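Local structure of polysaccharide Lyase Family 6 (6QPS) at residues A[50-55]-A[77-82]. The protein probably cleaves mannuronate-rich alginate by beta-elimination, as a calcium-binding family 6 polysaccharide lyase from a human gut bacterium. Numbering follows the deposited sequence.
Sequences VLKDGT and RAENPG
L51 and E79 join the backbones at the point where two parallel strands, 48-51 and 74-78, end and turn. L51 N donates to R77 O (3.0 Å) and E79 N to L51 O (2.9 Å), so L51, bridged in parallel with A78, is held through both its N and its O. A CA-H...O contact from V50 to R77 O adds to the same ladder.

Apolar contact is concentrated on V50. Its CG2 sits over the centre of one face of the R77 guanidinium, 3.8 Å above the plane, while CG1, anti to the backbone N (chi1 -180°), rests on CA and CB of E79.

Beyond the strands the side chains take over. K52 and E79 run alongside each other; the lysine chain bends at chi3 and chi4 (76° and 66°), bringing K52 NZ into a salt bridge on the syn lone pair of E79 OE1 (3.1 Å). N80 ND2 gives D53 OD1 a nearly straight bond of 2.8 Å in its own amide plane, the carboxylate being turned steeply against the amide.

Two waters fill in between the diverging turns. One accepts from N80 N and lies within hydrogen-bonding distance of L51 O and D53 OD1; the other accepts from D53 N and donates to E79 OE1 (2.6 Å). An alanine in place of E79 would probably leave the K52 ammonium without its carboxylate mate and take from this second water the oxygen it donates to.

Strand 23-26 pairs with the other edge of strand 48-51, through V50, near the N-terminal end of the right-handed parallel beta-helix expected for this family. Where the strands part, side-chain and water-mediated bonds replace the backbone ladder, so the two turns stay tied beyond its last bond, E79 N to L51 O.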
ATOM      1  N   VAL A  50     -30.004  -4.251   5.924  1.00 15.41           N
ATOM      2  CA  VAL A  50     -29.668  -5.655   5.678  1.00 15.76           C
ATOM      3  C   VAL A  50     -30.199  -6.055   4.310  1.00 15.55           C
ATOM      4  O   VAL A  50     -31.398  -5.919   4.041  1.00 16.57           O
ATOM      5  CB  VAL A  50     -30.296  -6.563   6.752  1.00 17.10           C
ATOM      6  CG1 VAL A  50     -29.944  -8.028   6.506  1.00 20.59           C
ATOM      7  CG2 VAL A  50     -29.888  -6.123   8.160  1.00 19.18           C
ATOM      8  N   LEU A  51     -29.313  -6.573   3.461  1.00 15.75           N
ATOM      9  CA  LEU A  51     -29.656  -6.944   2.089  1.00 16.61           C
ATOM     10  C   LEU A  51     -29.819  -8.458   1.975  1.00 16.27           C
ATOM     11  O   LEU A  51     -28.873  -9.214   2.222  1.00 16.98           O
ATOM     12  CB  LEU A  51     -28.566  -6.451   1.134  1.00 15.59           C
ATOM     13  CG  LEU A  51     -28.651  -4.982   0.707  1.00 17.33           C
ATOM     14  CD1 LEU A  51     -28.768  -4.054   1.900  1.00 20.13           C
ATOM     15  CD2 LEU A  51     -27.458  -4.623  -0.169  1.00 15.27           C
ATOM     16  N   LYS A  52     -31.009  -8.891   1.581  1.00 15.88           N
ATOM     17  CA  LYS A  52     -31.270 -10.299   1.303  1.00 16.45           C
ATOM     18  C   LYS A  52     -30.454 -10.767   0.097  1.00 17.10           C
ATOM     19  O   LYS A  52     -29.970  -9.967  -0.716  1.00 17.18           O
ATOM     20  CB  LYS A  52     -32.769 -10.514   1.075  1.00 18.16           C
ATOM     21  CG  LYS A  52     -33.620 -10.150   2.299  1.00 21.14           C
ATOM     22  CD  LYS A  52     -35.061 -10.643   2.170  1.00 28.24           C
ATOM     23  CE  LYS A  52     -35.154 -12.141   2.417  1.00 32.21           C
ATOM     24  NZ  LYS A  52     -34.810 -12.495   3.826  1.00 32.18           N
ATOM     25  N   ASP A  53     -30.265 -12.086   0.014  1.00 20.27           N
ATOM     26  CA  ASP A  53     -29.478 -12.670  -1.066  1.00 18.01           C
ATOM     27  C   ASP A  53     -29.978 -12.175  -2.419  1.00 17.99           C
ATOM     28  O   ASP A  53     -31.181 -12.220  -2.709  1.00 20.18           O
ATOM     29  CB  ASP A  53     -29.580 -14.199  -1.055  1.00 19.47           C
ATOM     30  CG  ASP A  53     -29.058 -14.848   0.212  1.00 20.29           C
ATOM     31  OD1 ASP A  53     -28.596 -14.157   1.131  1.00 21.59           O
ATOM     32  OD2 ASP A  53     -29.121 -16.098   0.282  1.00 23.62           O
ATOM     33  N   GLY A  54     -29.048 -11.760  -3.267  1.00 17.58           N
ATOM     34  CA  GLY A  54     -29.395 -11.351  -4.615  1.00 18.21           C
ATOM     35  C   GLY A  54     -28.360 -10.394  -5.168  1.00 15.54           C
ATOM     36  O   GLY A  54     -27.382 -10.049  -4.503  1.00 16.53           O
ATOM     37  N   THR A  55     -28.604  -9.953  -6.405  1.00 17.62           N
ATOM     38  CA  THR A  55     -27.729  -8.996  -7.079  1.00 16.24           C
ATOM     39  C   THR A  55     -28.440  -7.657  -7.210  1.00 16.05           C
ATOM     40  O   THR A  55     -29.573  -7.585  -7.712  1.00 20.12           O
ATOM     41  CB  THR A  55     -27.267  -9.503  -8.446  1.00 19.56           C
ATOM     42  OG1 THR A  55     -26.550 -10.724  -8.259  1.00 21.43           O
ATOM     43  CG2 THR A  55     -26.345  -8.468  -9.101  1.00 19.24           C
ATOM     44  N   ARG A  77     -25.071  -4.118   5.601  1.00 12.66           N
ATOM     45  CA  ARG A  77     -24.492  -5.450   5.496  1.00 13.02           C
ATOM     46  C   ARG A  77     -25.388  -6.401   4.711  1.00 12.03           C
ATOM     47  O   ARG A  77     -26.587  -6.173   4.531  1.00 12.92           O
ATOM     48  CB  ARG A  77     -24.234  -6.047   6.890  1.00 12.85           C
ATOM     49  CG  ARG A  77     -25.488  -6.340   7.725  1.00 15.69           C
ATOM     50  CD  ARG A  77     -25.101  -6.998   9.058  1.00 19.41           C
ATOM     51  NE  ARG A  77     -26.194  -7.061  10.013  1.00 26.53           N
ATOM     52  CZ  ARG A  77     -27.111  -8.023  10.036  1.00 31.06           C
ATOM     53  NH1 ARG A  77     -27.077  -9.002   9.141  1.00 29.79           N
ATOM     54  NH2 ARG A  77     -28.067  -8.007  10.952  1.00 34.66           N
ATOM     55  N   ALA A  78     -24.777  -7.493   4.262  1.00 14.36           N
ATOM     56  CA  ALA A  78     -25.531  -8.612   3.717  1.00 14.95           C
ATOM     57  C   ALA A  78     -26.160  -9.426   4.841  1.00 17.09           C
ATOM     58  O   ALA A  78     -25.551  -9.620   5.899  1.00 18.77           O
ATOM     59  CB  ALA A  78     -24.594  -9.521   2.920  1.00 18.39           C
ATOM     60  N   GLU A  79     -27.375  -9.940   4.594  1.00 15.97           N
ATOM     61  CA  GLU A  79     -27.979 -10.873   5.540  1.00 18.00           C
ATOM     62  C   GLU A  79     -27.118 -12.123   5.685  1.00 20.82           C
ATOM     63  O   GLU A  79     -26.900 -12.618   6.797  1.00 21.01           O
ATOM     64  CB  GLU A  79     -29.392 -11.231   5.078  1.00 18.88           C
ATOM     65  CG  GLU A  79     -30.146 -12.152   6.031  1.00 21.49           C
ATOM     66  CD  GLU A  79     -31.575 -12.417   5.577  1.00 29.77           C
ATOM     67  OE1 GLU A  79     -31.766 -12.887   4.441  1.00 34.17           O
ATOM     68  OE2 GLU A  79     -32.508 -12.155   6.358  1.00 40.39           O
ATOM     69  N   ASN A  80     -26.614 -12.638   4.569  1.00 17.38           N
ATOM     70  CA  ASN A  80     -25.768 -13.825   4.552  1.00 16.66           C
ATOM     71  C   ASN A  80     -24.448 -13.424   3.909  1.00 19.66           C
ATOM     72  O   ASN A  80     -24.441 -13.003   2.737  1.00 20.10           O
ATOM     73  CB  ASN A  80     -26.450 -14.946   3.772  1.00 19.71           C
ATOM     74  CG  ASN A  80     -27.755 -15.357   4.407  1.00 22.71           C
ATOM     75  OD1 ASN A  80     -27.785 -15.773   5.564  1.00 24.61           O
ATOM     76  ND2 ASN A  80     -28.846 -15.211   3.667  1.00 22.67           N
ATOM     77  N   PRO A  81     -23.324 -13.502   4.622  1.00 20.83           N
ATOM     78  CA  PRO A  81     -22.080 -12.925   4.098  1.00 21.63           C
ATOM     79  C   PRO A  81     -21.771 -13.401   2.688  1.00 21.59           C
ATOM     80  O   PRO A  81     -21.790 -14.600   2.389  1.00 22.55           O
ATOM     81  CB  PRO A  81     -21.020 -13.387   5.103  1.00 23.93           C
ATOM     82  CG  PRO A  81     -21.763 -13.527   6.391  1.00 28.07           C
ATOM     83  CD  PRO A  81     -23.152 -14.047   5.982  1.00 23.98           C
ATOM     84  N   GLY A  82     -21.496 -12.437   1.814  1.00 21.97           N
ATOM     85  CA  GLY A  82     -21.112 -12.725   0.454  1.00 24.94           C
ATOM     86  C   GLY A  82     -22.240 -12.941  -0.530  1.00 24.77           C
ATOM     87  O   GLY A  82     -21.968 -13.054  -1.728  1.00 26.50           O
TER
HETATM   88  O   HOH W   1     -27.494 -11.742   1.945  1.00 15.90           O
HETATM   89  O   HOH W   2     -31.672 -13.687   1.992  1.00 21.86           O